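Local coordinates for protein superoxide dismutase (Acidilobus saccharovorans, PDB 4FFK) that probably catalyses the dismutation of superoxide into molecular oxygen and hydrogen peroxide at an iron(III) centre, as iron superoxide dismutases do, at residues Leu24-Asn27 with Tyr28-Glu32; Pro33-Ser36 with Ala37-Arg41; Ala57-Asp60 with Lys61-Lys64; Gly111-Gly114 with Asp115-Lys119. All coordinates share one frame; numbering follows the deposited sequence.

Interaction 1: Leu24-Asn27 with Tyr28-Glu32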
# COMPACT_ATOMS: atom_id res chain seq x y z
N LEU A 24 -26.51 9.14 11.73
CA LEU A 24 -25.82 9.06 13.01
C LEU A 24 -26.74 8.35 14.07
O LEU A 24 -27.96 8.51 14.04
CB LEU A 24 -25.42 10.46 13.43
CG LEU A 24 -24.23 10.62 14.34
CD1 LEU A 24 -22.88 10.09 13.62
CD2 LEU A 24 -24.08 12.11 14.73
N PRO A 25 -26.17 7.48 14.91
CA PRO A 25 -27.02 6.78 15.90
C PRO A 25 -27.36 7.61 17.17
O PRO A 25 -27.69 7.03 18.20
CB PRO A 25 -26.17 5.55 16.30
CG PRO A 25 -25.00 5.52 15.36
CD PRO A 25 -24.80 6.95 14.92
N TYR A 26 -27.25 8.94 17.07
CA TYR A 26 -27.38 9.88 18.18
C TYR A 26 -27.32 11.24 17.52
O TYR A 26 -26.94 11.37 16.35
CB TYR A 26 -26.25 9.72 19.23
CG TYR A 26 -24.95 9.25 18.63
CD1 TYR A 26 -24.12 10.15 17.97
CD2 TYR A 26 -24.57 7.91 18.70
CE1 TYR A 26 -22.90 9.72 17.39
CE2 TYR A 26 -23.36 7.47 18.13
CZ TYR A 26 -22.55 8.38 17.48
OH TYR A 26 -21.38 7.94 16.87
N ASN A 27 -27.70 12.27 18.25
CA ASN A 27 -27.62 13.60 17.71
C ASN A 27 -26.15 13.98 17.68
O ASN A 27 -25.29 13.36 18.34
CB ASN A 27 -28.40 14.54 18.61
CG ASN A 27 -28.26 14.17 20.07
OD1 ASN A 27 -29.12 13.49 20.64
ND2 ASN A 27 -27.13 14.53 20.65
N TYR A 28 -25.90 15.04 16.95
CA TYR A 28 -24.56 15.47 16.63
C TYR A 28 -23.75 16.06 17.76
O TYR A 28 -22.54 16.18 17.64
CB TYR A 28 -24.62 16.44 15.47
CG TYR A 28 -24.87 15.74 14.16
CD1 TYR A 28 -26.09 15.10 13.90
CD2 TYR A 28 -23.88 15.68 13.18
CE1 TYR A 28 -26.32 14.45 12.72
CE2 TYR A 28 -24.10 15.03 11.99
CZ TYR A 28 -25.30 14.41 11.76
OH TYR A 28 -25.54 13.78 10.58
N ASP A 29 -24.39 16.45 18.85
CA ASP A 29 -23.59 16.84 19.99
C ASP A 29 -23.59 15.77 21.07
O ASP A 29 -23.12 16.00 22.19
CB ASP A 29 -24.04 18.21 20.52
CG ASP A 29 -25.51 18.24 20.77
OD1 ASP A 29 -26.05 17.17 21.14
OD2 ASP A 29 -26.12 19.31 20.59
N ALA A 30 -24.04 14.57 20.73
CA ALA A 30 -24.16 13.50 21.70
C ALA A 30 -22.80 13.08 22.27
O ALA A 30 -22.73 12.56 23.36
CB ALA A 30 -24.84 12.32 21.10
N LEU A 31 -21.72 13.31 21.51
CA LEU A 31 -20.41 12.86 21.93
C LEU A 31 -19.55 13.93 22.54
O LEU A 31 -18.42 13.65 22.90
CB LEU A 31 -19.66 12.21 20.73
CG LEU A 31 -20.48 11.18 19.98
CD1 LEU A 31 -19.50 10.59 18.89
CD2 LEU A 31 -21.00 10.03 20.84
N GLU A 32 -20.07 15.16 22.64
CA GLU A 32 -19.37 16.23 23.34
C GLU A 32 -19.09 15.87 24.81
O GLU A 32 -19.84 15.13 25.42
CB GLU A 32 -20.18 17.52 23.27
CG GLU A 32 -20.57 17.94 21.89
CD GLU A 32 -19.73 19.05 21.38
OE1 GLU A 32 -18.59 19.26 21.92
OE2 GLU A 32 -20.22 19.72 20.45
O HOH W 1 -26.96 11.73 10.49

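Interaction 2: Pro33-Ser36 with Ala37-Arg41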
# COMPACT_ATOMS: atom_id res chain seq x y z
N PRO A 33 -17.99 16.39 25.37
CA PRO A 33 -17.01 17.25 24.76
C PRO A 33 -15.89 16.44 24.04
O PRO A 33 -14.90 17.02 23.63
CB PRO A 33 -16.42 17.98 25.97
CG PRO A 33 -16.43 16.88 27.03
CD PRO A 33 -17.62 16.04 26.77
N ILE A 34 -16.06 15.13 23.90
CA ILE A 34 -14.96 14.29 23.36
C ILE A 34 -14.83 14.45 21.85
O ILE A 34 -13.74 14.64 21.34
CB ILE A 34 -15.12 12.82 23.74
CG1 ILE A 34 -15.02 12.73 25.27
CG2 ILE A 34 -14.01 11.98 23.15
CD1 ILE A 34 -15.44 11.37 25.79
N ILE A 35 -15.95 14.40 21.18
CA ILE A 35 -15.98 14.68 19.79
C ILE A 35 -17.06 15.71 19.55
O ILE A 35 -18.20 15.49 19.95
CB ILE A 35 -16.28 13.43 18.98
CG1 ILE A 35 -15.19 12.36 19.22
CG2 ILE A 35 -16.43 13.82 17.46
CD1 ILE A 35 -15.50 11.00 18.49
N SER A 36 -16.68 16.79 18.86
CA SER A 36 -17.55 17.92 18.66
C SER A 36 -18.66 17.66 17.68
O SER A 36 -18.56 16.82 16.79
CB SER A 36 -16.78 19.20 18.29
OG SER A 36 -16.18 19.19 17.00
N ALA A 37 -19.77 18.38 17.86
CA ALA A 37 -20.80 18.38 16.88
C ALA A 37 -20.23 18.70 15.52
O ALA A 37 -20.70 18.14 14.55
CB ALA A 37 -21.89 19.45 17.22
N GLU A 38 -19.33 19.66 15.48
CA GLU A 38 -18.71 20.11 14.26
C GLU A 38 -17.98 18.95 13.61
O GLU A 38 -18.17 18.68 12.44
CB GLU A 38 -17.74 21.22 14.52
CG GLU A 38 -17.21 21.84 13.24
CD GLU A 38 -16.20 22.87 13.46
OE1 GLU A 38 -16.02 23.31 14.60
OE2 GLU A 38 -15.55 23.29 12.50
N THR A 39 -17.16 18.26 14.40
CA THR A 39 -16.50 17.06 13.86
C THR A 39 -17.52 16.07 13.35
O THR A 39 -17.36 15.53 12.25
CB THR A 39 -15.65 16.37 14.91
OG1 THR A 39 -14.56 17.24 15.16
CG2 THR A 39 -15.18 14.96 14.28
N LEU A 40 -18.58 15.82 14.12
CA LEU A 40 -19.60 14.92 13.62
C LEU A 40 -20.21 15.36 12.30
O LEU A 40 -20.48 14.49 11.43
CB LEU A 40 -20.64 14.49 14.69
CG LEU A 40 -20.06 13.68 15.85
CD1 LEU A 40 -21.17 13.23 16.79
CD2 LEU A 40 -19.31 12.41 15.37
N ARG A 41 -20.45 16.67 12.15
CA ARG A 41 -21.04 17.20 10.89
C ARG A 41 -20.07 16.96 9.71
O ARG A 41 -20.45 16.37 8.69
CB ARG A 41 -21.31 18.66 11.02
CG ARG A 41 -22.61 18.90 11.83
CD ARG A 41 -23.08 20.37 11.73
NE ARG A 41 -22.05 21.35 12.02
CZ ARG A 41 -21.72 21.78 13.25
NH1 ARG A 41 -20.77 22.68 13.40
NH2 ARG A 41 -22.31 21.29 14.31

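Interaction 3: Ala57-Asp60 with Lys61-Lys64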
# COMPACT_ATOMS: atom_id res chain seq x y z
N ALA A 57 -20.05 5.59 -7.11
CA ALA A 57 -19.49 5.97 -8.39
C ALA A 57 -18.74 4.81 -9.05
O ALA A 57 -18.80 4.65 -10.28
CB ALA A 57 -18.63 7.14 -8.28
N ALA A 58 -18.09 3.97 -8.24
CA ALA A 58 -17.44 2.75 -8.81
C ALA A 58 -18.52 1.88 -9.36
O ALA A 58 -18.45 1.44 -10.51
CB ALA A 58 -16.62 2.01 -7.74
N LEU A 59 -19.59 1.67 -8.59
CA LEU A 59 -20.67 0.78 -8.96
C LEU A 59 -21.27 1.31 -10.27
O LEU A 59 -21.60 0.54 -11.17
CB LEU A 59 -21.76 0.77 -7.87
CG LEU A 59 -21.37 0.10 -6.54
CD1 LEU A 59 -22.64 -0.05 -5.81
CD2 LEU A 59 -20.71 -1.25 -6.83
N ASP A 60 -21.33 2.61 -10.41
CA ASP A 60 -21.87 3.19 -11.63
C ASP A 60 -21.03 2.83 -12.85
O ASP A 60 -21.57 2.46 -13.92
CB ASP A 60 -22.00 4.68 -11.50
CG ASP A 60 -22.75 5.26 -12.70
OD1 ASP A 60 -22.11 5.93 -13.53
OD2 ASP A 60 -23.96 4.98 -12.78
N LYS A 61 -19.72 2.90 -12.70
CA LYS A 61 -18.82 2.52 -13.81
C LYS A 61 -18.98 1.06 -14.15
O LYS A 61 -19.02 0.71 -15.33
CB LYS A 61 -17.37 2.80 -13.40
CG LYS A 61 -16.87 4.17 -13.75
CD LYS A 61 -15.68 4.56 -12.85
CE LYS A 61 -15.58 6.09 -12.75
NZ LYS A 61 -15.26 6.66 -11.41
N LEU A 62 -19.05 0.18 -13.14
CA LEU A 62 -19.20 -1.22 -13.33
C LEU A 62 -20.50 -1.56 -14.11
O LEU A 62 -20.53 -2.38 -15.07
CB LEU A 62 -19.36 -1.83 -11.95
CG LEU A 62 -18.54 -2.95 -11.43
CD1 LEU A 62 -18.38 -2.79 -9.90
CD2 LEU A 62 -19.33 -4.18 -11.79
N GLU A 63 -21.58 -1.00 -13.60
CA GLU A 63 -22.88 -1.18 -14.20
C GLU A 63 -22.90 -0.76 -15.66
O GLU A 63 -23.40 -1.53 -16.51
CB GLU A 63 -23.89 -0.34 -13.43
CG GLU A 63 -25.32 -0.64 -13.73
CD GLU A 63 -26.15 0.00 -12.64
OE1 GLU A 63 -26.30 1.24 -12.70
OE2 GLU A 63 -26.53 -0.70 -11.69
N LYS A 64 -22.37 0.42 -15.94
CA LYS A 64 -22.37 1.01 -17.28
C LYS A 64 -21.55 0.11 -18.23
O LYS A 64 -22.01 -0.29 -19.32
CB LYS A 64 -21.78 2.41 -17.25
CG LYS A 64 -22.76 3.52 -16.68
CD LYS A 64 -22.30 4.89 -17.10
CE LYS A 64 -23.47 5.86 -16.99
NZ LYS A 64 -23.07 7.27 -17.34

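Interaction 4: Gly111-Gly114 with Asp115-Lys119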
# COMPACT_ATOMS: atom_id res chain seq x y z
N GLY A 111 -20.20 -8.72 29.99
CA GLY A 111 -20.76 -9.68 29.02
C GLY A 111 -19.67 -10.52 28.35
O GLY A 111 -18.52 -10.59 28.84
N ALA A 112 -20.02 -11.16 27.23
CA ALA A 112 -19.10 -12.09 26.58
C ALA A 112 -17.86 -11.30 26.09
O ALA A 112 -16.71 -11.78 26.23
CB ALA A 112 -19.80 -12.82 25.44
N ILE A 113 -18.10 -10.08 25.61
CA ILE A 113 -16.99 -9.26 25.05
C ILE A 113 -15.95 -8.92 26.10
O ILE A 113 -14.78 -9.12 25.86
CB ILE A 113 -17.49 -8.00 24.22
CG1 ILE A 113 -16.33 -7.42 23.39
CG2 ILE A 113 -18.07 -6.91 25.08
CD1 ILE A 113 -15.79 -8.35 22.42
N GLY A 114 -16.39 -8.48 27.28
CA GLY A 114 -15.49 -8.20 28.36
C GLY A 114 -14.68 -9.42 28.72
O GLY A 114 -13.49 -9.32 28.94
N ASP A 115 -15.34 -10.57 28.80
CA ASP A 115 -14.65 -11.82 29.09
C ASP A 115 -13.69 -12.22 27.97
O ASP A 115 -12.56 -12.69 28.20
CB ASP A 115 -15.68 -12.93 29.29
CG ASP A 115 -16.44 -12.79 30.61
OD1 ASP A 115 -15.87 -12.23 31.57
OD2 ASP A 115 -17.58 -13.26 30.66
N ALA A 116 -14.16 -12.04 26.75
CA ALA A 116 -13.32 -12.34 25.59
C ALA A 116 -12.06 -11.45 25.62
O ALA A 116 -10.95 -11.93 25.41
CB ALA A 116 -14.11 -12.15 24.33
N ILE A 117 -12.21 -10.17 25.93
CA ILE A 117 -11.05 -9.28 26.05
C ILE A 117 -10.11 -9.75 27.15
O ILE A 117 -8.91 -9.83 26.98
CB ILE A 117 -11.49 -7.82 26.26
CG1 ILE A 117 -12.18 -7.32 24.97
CG2 ILE A 117 -10.34 -6.98 26.72
CD1 ILE A 117 -12.94 -5.97 25.06
N ASN A 118 -10.67 -10.07 28.32
CA ASN A 118 -9.78 -10.63 29.32
C ASN A 118 -9.06 -11.89 28.84
O ASN A 118 -7.87 -12.06 29.07
CB ASN A 118 -10.56 -10.87 30.62
CG ASN A 118 -10.93 -9.58 31.28
OD1 ASN A 118 -10.22 -8.59 31.15
ND2 ASN A 118 -12.05 -9.58 32.02
N LYS A 119 -9.79 -12.79 28.18
CA LYS A 119 -9.19 -14.04 27.71
C LYS A 119 -8.03 -13.80 26.73
O LYS A 119 -6.96 -14.38 26.85
CB LYS A 119 -10.25 -14.98 27.13
CG LYS A 119 -9.68 -16.27 26.57
CD LYS A 119 -10.82 -17.18 26.11
CE LYS A 119 -10.23 -18.53 25.74
NZ LYS A 119 -11.20 -19.41 25.04
O HOH W 2 -12.19 -7.27 29.61

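Interaction 1: Leu24-Asn27 with Tyr28-Glu32
Leu-24 lays one methyl squarely over the ring of Tyr-28: CD2 of Leu-24 stands 3.6 Å from the centroid of that ring and 7° off its normal, a CH-pi contact over the middle of the face. With CG of Leu-24 anti to the backbone N (chi1 -153°), the branch is carried out to this ring. The two residues are also tied by a water, which accepts from Leu-24 N and donates to Tyr-28 OH, at 2.5 Å from the phenolic oxygen. That hydroxyl has a further partner in Asp-45 of helix 37-66. Were the Tyr-28 ring cut back to an alanine, the Leu-24 methyl would probably lose its aromatic cover, and the water and Asp-45 a partner.

Further round, Leu-31 sends CD2 over one face of the Tyr-26 ring, 4.1 Å from the centroid and displaced toward the rim, while CD of Pro-25 lies against the opposite face. CB of Tyr-26 meets CB of Ala-30 at 3.5 Å, and the hydroxyl of Tyr-26 is hydrogen-bonded to the carbonyl of Trp-96. The backbone turns back through a bond from Ala-30 N to Asn-27 O, 3.0 Å long.

That bond closes a type I beta turn from Asn-27 to Ala-30. A second, from Asp-29 to Glu-32, overlaps it, so Asn-27 to Glu-32 form two overlapping type I turns. Leu-24 and Tyr-28 pack on helix 37-66, and Leu-24 and Pro-25 on Trp-96 of helix 75-97, in the alpha-hairpin domain of the superoxide dismutase.

Interaction 2: Pro33-Ser36 with Ala37-Arg41
OG of Ser-36 accepts a hydrogen bond from Thr-39 N at 2.9 Å, with an N-H...O angle of 165°, and the same hydroxyl is hydrogen-bonded to the carboxylate of Asp-187 in helix 185-188. The serine oxygen reaches the amide because it sits between the backbone N and the carbonyl carbon (chi1 69°), turned toward the first turn of helix 37-66. Asp-187 uses its other carboxylate oxygen for Thr-39 OG1, so one acidic side chain holds both hydroxyls at the helix start. Without the Ser-36 hydroxyl, as with a valine here, the Thr-39 amide is likely to lose its capping acceptor, and Asp-187 one of its two hydroxyl partners.

The carbonyl of Ser-36 opens the regular helical pattern by accepting from Leu-40 N, also at 2.9 Å. Beside this polar end lies an apolar patch. CG2 of Ile-35 meets CG2 of Thr-39 at 3.6 Å, the side chains crossing at about a right angle, and touches CD2 of Leu-40 at 3.8 Å. Glu-38 runs outward in an extended chain, and its carboxylate forms a salt bridge with Arg-189 of the second subunit.

A side-chain acceptor on the residue just before a helix, taking the amide three positions on, defines a serine N-cap, here at the start of helix 37-66, the helix that also carries the iron ligand His-43.

Interaction 3: Ala57-Asp60 with Lys61-Lys64
Leu-59 O receives the backbone amide of Glu-63 in the shortest hydrogen bond between 57-60 and 61-64, 2.9 Å with an N-H...O angle of 171°. Leu-62 N bonds to Ala-58 O, Lys-61 N to Ala-57 O and Lys-64 N to Asp-60 O, each from residue i+4 to i, as in an uninterrupted alpha helix.

Charged side chains lie along the same turns without bonding directly to each other. The extended chain of Lys-64 passes at a slant across the Asp-60 side chain, CE of Lys-64 lying 3.7 Å from OD1 of Asp-60, whereas NZ of Lys-64 stays 4.2 Å from that oxygen, beyond a salt bridge. Two acids also approach, OD2 of Asp-60 being 4.4 Å from OE1 of Glu-63. Arg-18 stands by both, in a salt bridge to Glu-63 and a long, weak ion pair to Asp-60; Glu-63 also accepts from Leu-16 N.

On the apolar side, CD2 of Leu-59 and CD1 of Leu-62 meet at 4.2 Å. These leucines continue into packing on the third subunit, Leu-59 on Arg-156 and Leu-62 on Leu-130 of that chain.

Any repulsion between Asp-60 and Glu-63 is therefore probably offset by the nearby positive charges of Arg-18 and Lys-64.

Interaction 4: Gly111-Gly114 with Asp115-Lys119
Ile-113 has CG1 anti to its backbone nitrogen (chi1 -166°), whereas Ile-117, one turn on, has CG1 anti to the carbonyl carbon (chi1 -68°); the differing rotations bring CG1 of Ile-113 to 4.0 Å from CD1 of Ile-117. Seen as side chains, the pair meets at a slant, and both isoleucines rest on Leu-155 of strand 155-161.

Beneath them the backbone is joined by i+4 to i hydrogen bonds: Asp-115 N to Gly-111 O, Ala-116 N to Ala-112 O, Ile-117 N to Ile-113 O and Asn-118 N to Gly-114 O. The last of these measures 3.0 Å with an N-H...O angle of 169°. Gly-114 O also receives a hydrogen bond from a water, which also donates a weak one to OD1 of Asn-118, bridging the carbonyl to the side chain. Methyl CB of Ala-116 lies 3.2 Å from Ala-112 O, and both alanines touch Tyr-212 of helix 205-216. The Glu-209 carboxylate of that helix accepts from Ile-113 N and, weakly, from Ala-112 N. Gly-111 has a positive phi of 67°, a backbone shape that favours glycine.

The arrangement is a short amphipathic alpha helix: its alanines and isoleucines pack on helix 205-216 and strand 155-161, within the C-terminal alpha/beta domain of the iron/manganese superoxide dismutase fold.

How the interactions relate
The four contacts follow one another along the chain. Interactions 1 and 2 adjoin, with centres 8 Å apart: Glu-32 OE2 lies 2.9 Å from Ala-37 N in a probable hydrogen bond, and Tyr-28 packs on Arg-41, so the turns of the loop lead directly into the capped helix start. Interactions 2 and 3 share helix 37-66 but are centred about 33 Å apart, one near its iron-proximal beginning and the other toward its far end. Interaction 4 belongs to the C-terminal domain, its centre about 42 Å from that of interaction 3, across the chain's centre. Together they sample both domains, with interactions 1 and 2 closest to the iron.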